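PDB 4QNY: mitogen activated protein kinase, putative from Leishmania donovani, which is probably a serine/threonine protein kinase of the MAP kinase family, transferring the terminal phosphate of ATP to protein substrates in a signalling cascade. Local coordinates for residues D81-L86 / L138-S143; Y132-A137 / W210-I215; I156-N159 / D163-I166. One frame throughout, in Å; residues are numbered along the deposited sequence.

How the contacts relate
All three contacts are buried within the kinase domain, and contacts 1 and 2 share helix 124-143: the loop 81-86 meets its C-terminal end, while helix 206-219 packs on its middle. Those two are apolar and made by a few aliphatic groups. Contact 3, a hairpin of neighbouring strands, combines backbone hydrogen bonds with apolar side chains interlocking on one face, while L157 on the other reaches the nucleotide. Q133 of the helix accepts a hydrogen bond from the backbone N of L164, and N82 of the loop donates its amide to the carbonyl of L164. All touching residues of contact 2 are buried, whereas contact 1 includes the partly exposed I140 and contact 3 the partly exposed N159, D163 and K165.

Contact 1: D81-L86 / L138-S143; sequences DNIIGL and LHIIHS
I83 and I141 mark the nearest approach of the two backbones, their CA atoms 8.9 Å apart, so aliphatic side chains must bridge the gap. The segment 81-86 belongs to the αC–β4 loop of protein kinases, which follows helix 62-77, and ends at the first residue of strand 86-90. Its partner 138-143 is the last part of helix 124-143, in the larger lobe. The loop thus dips from the smaller lobe onto the helix, and is kept beside strand 164-166 by backbone hydrogen bonds of N82 and I84 with I166.

I83 alone supplies the loop's side of the contact. Its CG1 lies beside the backbone N (chi1 -58°) and the chain runs on extended (chi2 174°), which carries CD1 to the helix. There the methyl meets two consecutive residues: CD1 of I83 is 3.8 Å from CG1 of I141 and 4.0 Å from CG2 of I140. Both helix side chains run at a slant to that of I83. I84, by contrast, lines the nucleotide pocket. At the helix end, S143 OG donates to I140 O at 2.6 Å, with the donor tilted 32° from the carbonyl plane.

Contact 2: Y132-A137 / W210-I215; sequences YQALRA and WGIGCI
I212 of helix 206-219 reaches across to A134 and L135 of helix 124-143, joining two central helices of the larger kinase lobe, known as αF and αE. The backbones come close here, with CA of A134 and CA of I212 7.7 Å apart, a spacing helped by the small side chain of A134, whose CB meets I212.

From CA, the side chain of I212 starts out toward the other helix, and CB is the branch point. One branch, the methyl CG2, is anti to the backbone N and approaches L135, whose CD2 is 4.4 Å from CG2 of I212, a loose contact. The other branch, CG1, lies beside the backbone N (chi1 -63°) and packs against CD1 of L138, one turn further along helix 124-143. At the tip the chain bends instead of running straight: chi2 of -62° tucks CD1 between CA and CG2 of its own residue. The bend turns the terminal methyl onto A134, and CD1 of I212 sits 3.7 Å from CB of A134.

I131 also touches I212. With A134, L135 and L138 it completes the i, i+3, i+4, i+7 set of a knobs-into-holes arrangement, with I212 as the knob. L135 continues from this hole to helix 302-306, and A134 rests on L164, while R136 forms a salt bridge with D80 away from the contact. The touching groups of the two segments are all aliphatic, so the contact between them is apolar, and shape fit and dispersion forces probably hold it, without directional polar bonds.

Contact 3: I156-N159 / D163-I166; sequences ILVN and DLKI. With ANP (phosphoaminophosphonic acid-adenylate ester), chain D.
I156 and L164, offset across two antiparallel strands, interlock on the face of the sheet turned to helix 124-143. The branch of L164 fits into the dip between I156 and V158: CD1 of L164 is 3.6 Å from CG2 of I156 and, less tightly, 4.1 Å from CG1 of V158. CG of L164 is anti to its backbone N (chi1 -170°), which swings the fork along the sheet into that dip. Next to it, I156 and I166 lie side by side and point the same way, with CD1 of I156 3.8 Å from CG1 of I166. F130 of the helix covers V158 and L164, and A137 meets I166.

The backbone beneath is a β hairpin, the β7–β8 pair of the protein kinase fold, extended to three strands by 110-111. L157 and K165 form its hydrogen-bonded pair: L157 N donates to K165 O at 2.8 Å, and K165 N returns the bond to L157 O at 2.7 Å. Near the turn, N159 N reaches D163 O at 3.1 Å, while the side chain of N159 is held elsewhere through OD1 to the N of E109.

On the opposite face L157 projects as a forked bump under the nucleotide. Its methyls lie beneath one face of the adenine in a CH-π contact: CD1 of L157 is 3.6 Å from C5 of the ANP, and CD2 of L157 is 3.8 Å from C4 of the ANP. By family, the position probably matches the β7 residue of the catalytic spine, which the adenine completes. K165, its neighbour on this face, leads its extended chain away, past M108 and along I84.

Contact 1: D81-L86 / L138-S143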
loop_
_atom_site.group_PDB
_atom_site.type_symbol
_atom_site.label_atom_id
_atom_site.label_comp_id
_atom_site.label_asym_id
_atom_site.label_seq_id
_atom_site.Cartn_x
_atom_site.Cartn_y
_atom_site.Cartn_z
ATOM N N ASP A 81 -1.399 -15.828 1.985
ATOM C CA ASP A 81 -2.802 -15.603 1.659
ATOM C C ASP A 81 -3.222 -14.139 1.796
ATOM O O ASP A 81 -4.203 -13.716 1.187
ATOM C CB ASP A 81 -3.696 -16.482 2.535
ATOM C CG ASP A 81 -3.511 -17.961 2.261
ATOM O OD1 ASP A 81 -3.731 -18.384 1.105
ATOM O OD2 ASP A 81 -3.146 -18.702 3.197
ATOM N N ASN A 82 -2.485 -13.368 2.588
ATOM C CA ASN A 82 -2.820 -11.960 2.790
ATOM C C ASN A 82 -1.934 -11.021 1.978
ATOM O O ASN A 82 -1.931 -9.808 2.196
ATOM C CB ASN A 82 -2.744 -11.603 4.276
ATOM C CG ASN A 82 -3.821 -12.293 5.096
ATOM O OD1 ASN A 82 -3.547 -12.859 6.153
ATOM N ND2 ASN A 82 -5.056 -12.248 4.607
ATOM N N ILE A 83 -1.182 -11.591 1.044
ATOM C CA ILE A 83 -0.392 -10.812 0.097
ATOM C C ILE A 83 -0.716 -11.294 -1.312
ATOM O O ILE A 83 -0.653 -12.492 -1.587
ATOM C CB ILE A 83 1.121 -10.937 0.364
ATOM C CG1 ILE A 83 1.455 -10.485 1.788
ATOM C CG2 ILE A 83 1.914 -10.126 -0.651
ATOM C CD1 ILE A 83 2.901 -10.706 2.179
ATOM N N ILE A 84 -1.070 -10.366 -2.197
ATOM C CA ILE A 84 -1.511 -10.725 -3.542
ATOM C C ILE A 84 -0.432 -11.528 -4.276
ATOM O O ILE A 84 0.750 -11.176 -4.270
ATOM C CB ILE A 84 -1.912 -9.470 -4.364
ATOM C CG1 ILE A 84 -2.631 -9.879 -5.651
ATOM C CG2 ILE A 84 -0.713 -8.569 -4.643
ATOM C CD1 ILE A 84 -4.000 -10.483 -5.414
ATOM N N GLY A 85 -0.852 -12.636 -4.878
ATOM C CA GLY A 85 0.077 -13.580 -5.473
ATOM C C GLY A 85 0.439 -13.274 -6.911
ATOM O O GLY A 85 -0.259 -12.529 -7.599
ATOM N N LEU A 86 1.542 -13.858 -7.363
ATOM C CA LEU A 86 2.009 -13.678 -8.730
ATOM C C LEU A 86 1.787 -14.951 -9.540
ATOM O O LEU A 86 2.254 -16.024 -9.158
ATOM C CB LEU A 86 3.490 -13.291 -8.742
ATOM C CG LEU A 86 4.085 -12.875 -10.087
ATOM C CD1 LEU A 86 3.473 -11.567 -10.558
ATOM C CD2 LEU A 86 5.598 -12.762 -9.991
ATOM N N LEU A 138 1.610 -7.317 6.968
ATOM C CA LEU A 138 2.705 -6.384 7.209
ATOM C C LEU A 138 3.826 -7.025 8.019
ATOM O O LEU A 138 4.999 -6.716 7.817
ATOM C CB LEU A 138 2.201 -5.133 7.927
ATOM C CG LEU A 138 1.440 -4.122 7.073
ATOM C CD1 LEU A 138 1.002 -2.944 7.923
ATOM C CD2 LEU A 138 2.298 -3.658 5.905
ATOM N N HIS A 139 3.458 -7.913 8.937
ATOM C CA HIS A 139 4.442 -8.615 9.754
ATOM C C HIS A 139 5.349 -9.472 8.880
ATOM O O HIS A 139 6.554 -9.560 9.113
ATOM C CB HIS A 139 3.751 -9.481 10.809
ATOM C CG HIS A 139 4.700 -10.234 11.687
ATOM N ND1 HIS A 139 4.797 -11.608 11.673
ATOM C CD2 HIS A 139 5.599 -9.803 12.603
ATOM C CE1 HIS A 139 5.712 -11.993 12.545
ATOM N NE2 HIS A 139 6.214 -10.916 13.123
ATOM N N ILE A 140 4.756 -10.095 7.869
ATOM C CA ILE A 140 5.493 -10.930 6.929
ATOM C C ILE A 140 6.421 -10.093 6.054
ATOM O O ILE A 140 7.592 -10.430 5.874
ATOM C CB ILE A 140 4.528 -11.736 6.043
ATOM C CG1 ILE A 140 3.831 -12.807 6.884
ATOM C CG2 ILE A 140 5.270 -12.368 4.874
ATOM C CD1 ILE A 140 2.472 -13.200 6.372
ATOM N N ILE A 141 5.889 -8.998 5.522
ATOM C CA ILE A 141 6.666 -8.083 4.692
ATOM C C ILE A 141 7.827 -7.470 5.475
ATOM O O ILE A 141 8.952 -7.401 4.980
ATOM C CB ILE A 141 5.777 -6.956 4.127
ATOM C CG1 ILE A 141 4.667 -7.543 3.252
ATOM C CG2 ILE A 141 6.609 -5.959 3.334
ATOM C CD1 ILE A 141 3.566 -6.560 2.915
ATOM N N HIS A 142 7.549 -7.039 6.703
ATOM C CA HIS A 142 8.565 -6.420 7.551
ATOM C C HIS A 142 9.633 -7.418 7.991
ATOM O O HIS A 142 10.799 -7.058 8.154
ATOM C CB HIS A 142 7.916 -5.780 8.781
ATOM C CG HIS A 142 7.051 -4.600 8.463
ATOM N ND1 HIS A 142 6.229 -4.008 9.396
ATOM C CD2 HIS A 142 6.879 -3.906 7.314
ATOM C CE1 HIS A 142 5.588 -2.997 8.836
ATOM N NE2 HIS A 142 5.965 -2.914 7.573
ATOM N N SER A 143 9.232 -8.670 8.187
ATOM C CA SER A 143 10.169 -9.713 8.590
ATOM C C SER A 143 11.144 -10.027 7.460
ATOM O O SER A 143 12.257 -10.497 7.698
ATOM C CB SER A 143 9.424 -10.979 9.011
ATOM O OG SER A 143 8.712 -11.536 7.921
#

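Contact 2: Y132-A137 / W210-I215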
loop_
_atom_site.group_PDB
_atom_site.type_symbol
_atom_site.label_atom_id
_atom_site.label_comp_id
_atom_site.label_asym_id
_atom_site.label_seq_id
_atom_site.Cartn_x
_atom_site.Cartn_y
_atom_site.Cartn_z
ATOM N N TYR A 132 -6.678 -7.216 11.180
ATOM C CA TYR A 132 -5.761 -8.289 11.553
ATOM C C TYR A 132 -5.061 -8.878 10.332
ATOM O O TYR A 132 -3.865 -9.161 10.374
ATOM C CB TYR A 132 -6.487 -9.397 12.317
ATOM C CG TYR A 132 -5.552 -10.487 12.793
ATOM C CD1 TYR A 132 -4.797 -10.324 13.947
ATOM C CD2 TYR A 132 -5.414 -11.672 12.082
ATOM C CE1 TYR A 132 -3.935 -11.312 14.383
ATOM C CE2 TYR A 132 -4.555 -12.667 12.511
ATOM C CZ TYR A 132 -3.819 -12.482 13.662
ATOM O OH TYR A 132 -2.963 -13.469 14.093
ATOM N N GLN A 133 -5.812 -9.066 9.251
ATOM C CA GLN A 133 -5.248 -9.599 8.015
ATOM C C GLN A 133 -4.199 -8.653 7.444
ATOM O O GLN A 133 -3.170 -9.091 6.931
ATOM C CB GLN A 133 -6.347 -9.845 6.980
ATOM C CG GLN A 133 -7.151 -11.113 7.210
ATOM C CD GLN A 133 -8.285 -11.263 6.217
ATOM O OE1 GLN A 133 -8.233 -12.102 5.318
ATOM N NE2 GLN A 133 -9.320 -10.446 6.374
ATOM N N ALA A 134 -4.464 -7.355 7.544
ATOM C CA ALA A 134 -3.537 -6.344 7.050
ATOM C C ALA A 134 -2.261 -6.317 7.885
ATOM O O ALA A 134 -1.159 -6.206 7.346
ATOM C CB ALA A 134 -4.200 -4.976 7.046
ATOM N N LEU A 135 -2.417 -6.420 9.202
ATOM C CA LEU A 135 -1.280 -6.430 10.118
ATOM C C LEU A 135 -0.443 -7.692 9.956
ATOM O O LEU A 135 0.785 -7.636 9.929
ATOM C CB LEU A 135 -1.759 -6.306 11.565
ATOM C CG LEU A 135 -2.286 -4.937 11.992
ATOM C CD1 LEU A 135 -3.023 -5.047 13.313
ATOM C CD2 LEU A 135 -1.143 -3.939 12.098
ATOM N N ARG A 136 -1.121 -8.830 9.852
ATOM C CA ARG A 136 -0.453 -10.109 9.653
ATOM C C ARG A 136 0.370 -10.098 8.366
ATOM O O ARG A 136 1.461 -10.667 8.307
ATOM C CB ARG A 136 -1.480 -11.242 9.622
ATOM C CG ARG A 136 -0.883 -12.616 9.408
ATOM C CD ARG A 136 -1.955 -13.623 9.032
ATOM N NE ARG A 136 -1.383 -14.813 8.410
ATOM C CZ ARG A 136 -0.976 -14.871 7.146
ATOM N NH1 ARG A 136 -1.075 -13.804 6.364
ATOM N NH2 ARG A 136 -0.467 -15.995 6.663
ATOM N N ALA A 137 -0.156 -9.436 7.340
ATOM C CA ALA A 137 0.550 -9.305 6.072
ATOM C C ALA A 137 1.773 -8.409 6.228
ATOM O O ALA A 137 2.842 -8.705 5.695
ATOM C CB ALA A 137 -0.378 -8.757 5.001
ATOM N N TRP A 210 1.115 3.507 10.547
ATOM C CA TRP A 210 0.383 4.762 10.422
ATOM C C TRP A 210 -0.692 4.652 9.349
ATOM O O TRP A 210 -1.813 5.130 9.526
ATOM C CB TRP A 210 1.340 5.914 10.097
ATOM C CG TRP A 210 0.652 7.239 9.952
ATOM C CD1 TRP A 210 0.158 7.785 8.803
ATOM C CD2 TRP A 210 0.378 8.184 10.995
ATOM N NE1 TRP A 210 -0.406 9.011 9.065
ATOM C CE2 TRP A 210 -0.283 9.278 10.403
ATOM C CE3 TRP A 210 0.629 8.210 12.370
ATOM C CZ2 TRP A 210 -0.697 10.386 11.139
ATOM C CZ3 TRP A 210 0.219 9.313 13.098
ATOM C CH2 TRP A 210 -0.437 10.384 12.482
ATOM N N GLY A 211 -0.341 4.014 8.237
ATOM C CA GLY A 211 -1.271 3.804 7.143
ATOM C C GLY A 211 -2.458 2.951 7.546
ATOM O O GLY A 211 -3.581 3.197 7.110
ATOM N N ILE A 212 -2.211 1.948 8.382
ATOM C CA ILE A 212 -3.273 1.081 8.882
ATOM C C ILE A 212 -4.202 1.857 9.812
ATOM O O ILE A 212 -5.420 1.665 9.794
ATOM C CB ILE A 212 -2.699 -0.146 9.621
ATOM C CG1 ILE A 212 -1.887 -1.009 8.657
ATOM C CG2 ILE A 212 -3.809 -0.975 10.246
ATOM C CD1 ILE A 212 -2.698 -1.581 7.512
ATOM N N GLY A 213 -3.619 2.741 10.615
ATOM C CA GLY A 213 -4.390 3.598 11.497
ATOM C C GLY A 213 -5.330 4.501 10.724
ATOM O O GLY A 213 -6.491 4.666 11.094
ATOM N N CYS A 214 -4.825 5.086 9.641
ATOM C CA CYS A 214 -5.648 5.914 8.767
ATOM C C CYS A 214 -6.789 5.096 8.177
ATOM O O CYS A 214 -7.927 5.559 8.098
ATOM C CB CYS A 214 -4.804 6.519 7.645
ATOM S SG CYS A 214 -3.481 7.613 8.198
ATOM N N ILE A 215 -6.471 3.874 7.765
ATOM C CA ILE A 215 -7.464 2.960 7.216
ATOM C C ILE A 215 -8.477 2.557 8.287
ATOM O O ILE A 215 -9.679 2.495 8.026
ATOM C CB ILE A 215 -6.796 1.704 6.622
ATOM C CG1 ILE A 215 -5.978 2.077 5.385
ATOM C CG2 ILE A 215 -7.836 0.656 6.260
ATOM C CD1 ILE A 215 -5.131 0.947 4.844
#

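Contact 3: I156-N159 / D163-I166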
loop_
_atom_site.group_PDB
_atom_site.type_symbol
_atom_site.label_atom_id
_atom_site.label_comp_id
_atom_site.label_asym_id
_atom_site.label_seq_id
_atom_site.Cartn_x
_atom_site.Cartn_y
_atom_site.Cartn_z
ATOM N N ILE A 156 -5.276 -2.032 -0.838
ATOM C CA ILE A 156 -5.755 -3.127 0.000
ATOM C C ILE A 156 -6.928 -3.842 -0.666
ATOM O O ILE A 156 -8.028 -3.304 -0.726
ATOM C CB ILE A 156 -6.199 -2.626 1.388
ATOM C CG1 ILE A 156 -5.071 -1.852 2.076
ATOM C CG2 ILE A 156 -6.652 -3.789 2.246
ATOM C CD1 ILE A 156 -3.886 -2.706 2.468
ATOM N N LEU A 157 -6.693 -5.059 -1.151
ATOM C CA LEU A 157 -7.705 -5.796 -1.907
ATOM C C LEU A 157 -8.546 -6.716 -1.022
ATOM O O LEU A 157 -8.017 -7.421 -0.164
ATOM C CB LEU A 157 -7.039 -6.610 -3.016
ATOM C CG LEU A 157 -6.231 -5.817 -4.048
ATOM C CD1 LEU A 157 -5.483 -6.755 -4.983
ATOM C CD2 LEU A 157 -7.134 -4.880 -4.834
ATOM N N VAL A 158 -9.860 -6.714 -1.244
ATOM C CA VAL A 158 -10.776 -7.490 -0.410
ATOM C C VAL A 158 -11.870 -8.200 -1.209
ATOM O O VAL A 158 -12.199 -7.802 -2.327
ATOM C CB VAL A 158 -11.461 -6.600 0.652
ATOM C CG1 VAL A 158 -10.460 -6.151 1.710
ATOM C CG2 VAL A 158 -12.130 -5.403 -0.006
ATOM N N ASN A 159 -12.425 -9.255 -0.618
ATOM C CA ASN A 159 -13.563 -9.967 -1.190
ATOM C C ASN A 159 -14.797 -9.828 -0.305
ATOM O O ASN A 159 -14.748 -9.184 0.744
ATOM C CB ASN A 159 -13.236 -11.449 -1.386
ATOM C CG ASN A 159 -12.146 -11.679 -2.412
ATOM O OD1 ASN A 159 -11.961 -10.879 -3.328
ATOM N ND2 ASN A 159 -11.420 -12.780 -2.266
ATOM N N ASP A 163 -11.902 -11.586 2.983
ATOM C CA ASP A 163 -10.503 -11.961 2.813
ATOM C C ASP A 163 -9.731 -10.755 2.298
ATOM O O ASP A 163 -10.238 -9.991 1.481
ATOM C CB ASP A 163 -10.361 -13.144 1.852
ATOM C CG ASP A 163 -10.922 -14.433 2.425
ATOM O OD1 ASP A 163 -11.038 -14.537 3.663
ATOM O OD2 ASP A 163 -11.242 -15.345 1.633
ATOM N N LEU A 164 -8.504 -10.582 2.778
ATOM C CA LEU A 164 -7.739 -9.379 2.478
ATOM C C LEU A 164 -6.378 -9.702 1.869
ATOM O O LEU A 164 -5.725 -10.664 2.268
ATOM C CB LEU A 164 -7.567 -8.545 3.751
ATOM C CG LEU A 164 -7.004 -7.127 3.643
ATOM C CD1 LEU A 164 -7.684 -6.232 4.665
ATOM C CD2 LEU A 164 -5.498 -7.115 3.851
ATOM N N LYS A 165 -5.959 -8.890 0.899
ATOM C CA LYS A 165 -4.651 -9.046 0.266
ATOM C C LYS A 165 -4.009 -7.694 -0.042
ATOM O O LYS A 165 -4.607 -6.850 -0.710
ATOM C CB LYS A 165 -4.766 -9.869 -1.022
ATOM C CG LYS A 165 -5.073 -11.341 -0.801
ATOM C CD LYS A 165 -5.042 -12.119 -2.105
ATOM C CE LYS A 165 -5.423 -13.574 -1.886
ATOM N NZ LYS A 165 -5.422 -14.344 -3.162
ATOM N N ILE A 166 -2.787 -7.497 0.446
ATOM C CA ILE A 166 -2.047 -6.262 0.201
ATOM C C ILE A 166 -1.369 -6.293 -1.168
ATOM O O ILE A 166 -0.739 -7.285 -1.531
ATOM C CB ILE A 166 -0.982 -6.019 1.295
ATOM C CG1 ILE A 166 -1.654 -5.734 2.641
ATOM C CG2 ILE A 166 -0.064 -4.866 0.914
ATOM C CD1 ILE A 166 -0.687 -5.326 3.732
HETATM P PG ANP D . 2.098 1.095 -9.399
HETATM O O1G ANP D . 1.639 0.756 -10.782
HETATM O O2G ANP D . 2.896 -0.130 -8.807
HETATM O O3G ANP D . 3.065 2.346 -9.463
HETATM P PB ANP D . -0.716 1.293 -9.122
HETATM O O1B ANP D . -0.731 2.005 -10.435
HETATM O O2B ANP D . -1.794 1.932 -8.199
HETATM N N3B ANP D . 0.787 1.454 -8.383
HETATM P PA ANP D . -1.911 -1.083 -8.345
HETATM O O1A ANP D . -2.135 -0.382 -7.059
HETATM O O2A ANP D . -1.183 -2.419 -8.179
HETATM O O3A ANP D . -1.027 -0.220 -9.357
HETATM O "O5'" ANP D . -3.319 -1.288 -9.040
HETATM C "C5'" ANP D . -4.263 -0.207 -9.191
HETATM C "C4'" ANP D . -5.644 -0.708 -8.848
HETATM O "O4'" ANP D . -5.929 -1.910 -9.592
HETATM C "C3'" ANP D . -5.858 -1.099 -7.392
HETATM O "O3'" ANP D . -6.169 0.039 -6.597
HETATM C "C2'" ANP D . -7.036 -2.070 -7.489
HETATM O "O2'" ANP D . -8.283 -1.384 -7.510
HETATM C "C1'" ANP D . -6.778 -2.757 -8.837
HETATM N N9 ANP D . -6.140 -4.063 -8.718
HETATM C C8 ANP D . -4.799 -4.325 -8.660
HETATM N N7 ANP D . -4.501 -5.601 -8.549
HETATM C C5 ANP D . -5.744 -6.215 -8.530
HETATM C C6 ANP D . -6.125 -7.572 -8.429
HETATM N N6 ANP D . -5.259 -8.582 -8.324
HETATM N N1 ANP D . -7.448 -7.852 -8.441
HETATM C C2 ANP D . -8.319 -6.844 -8.544
HETATM N N3 ANP D . -8.077 -5.534 -8.645
HETATM C C4 ANP D . -6.763 -5.288 -8.632
#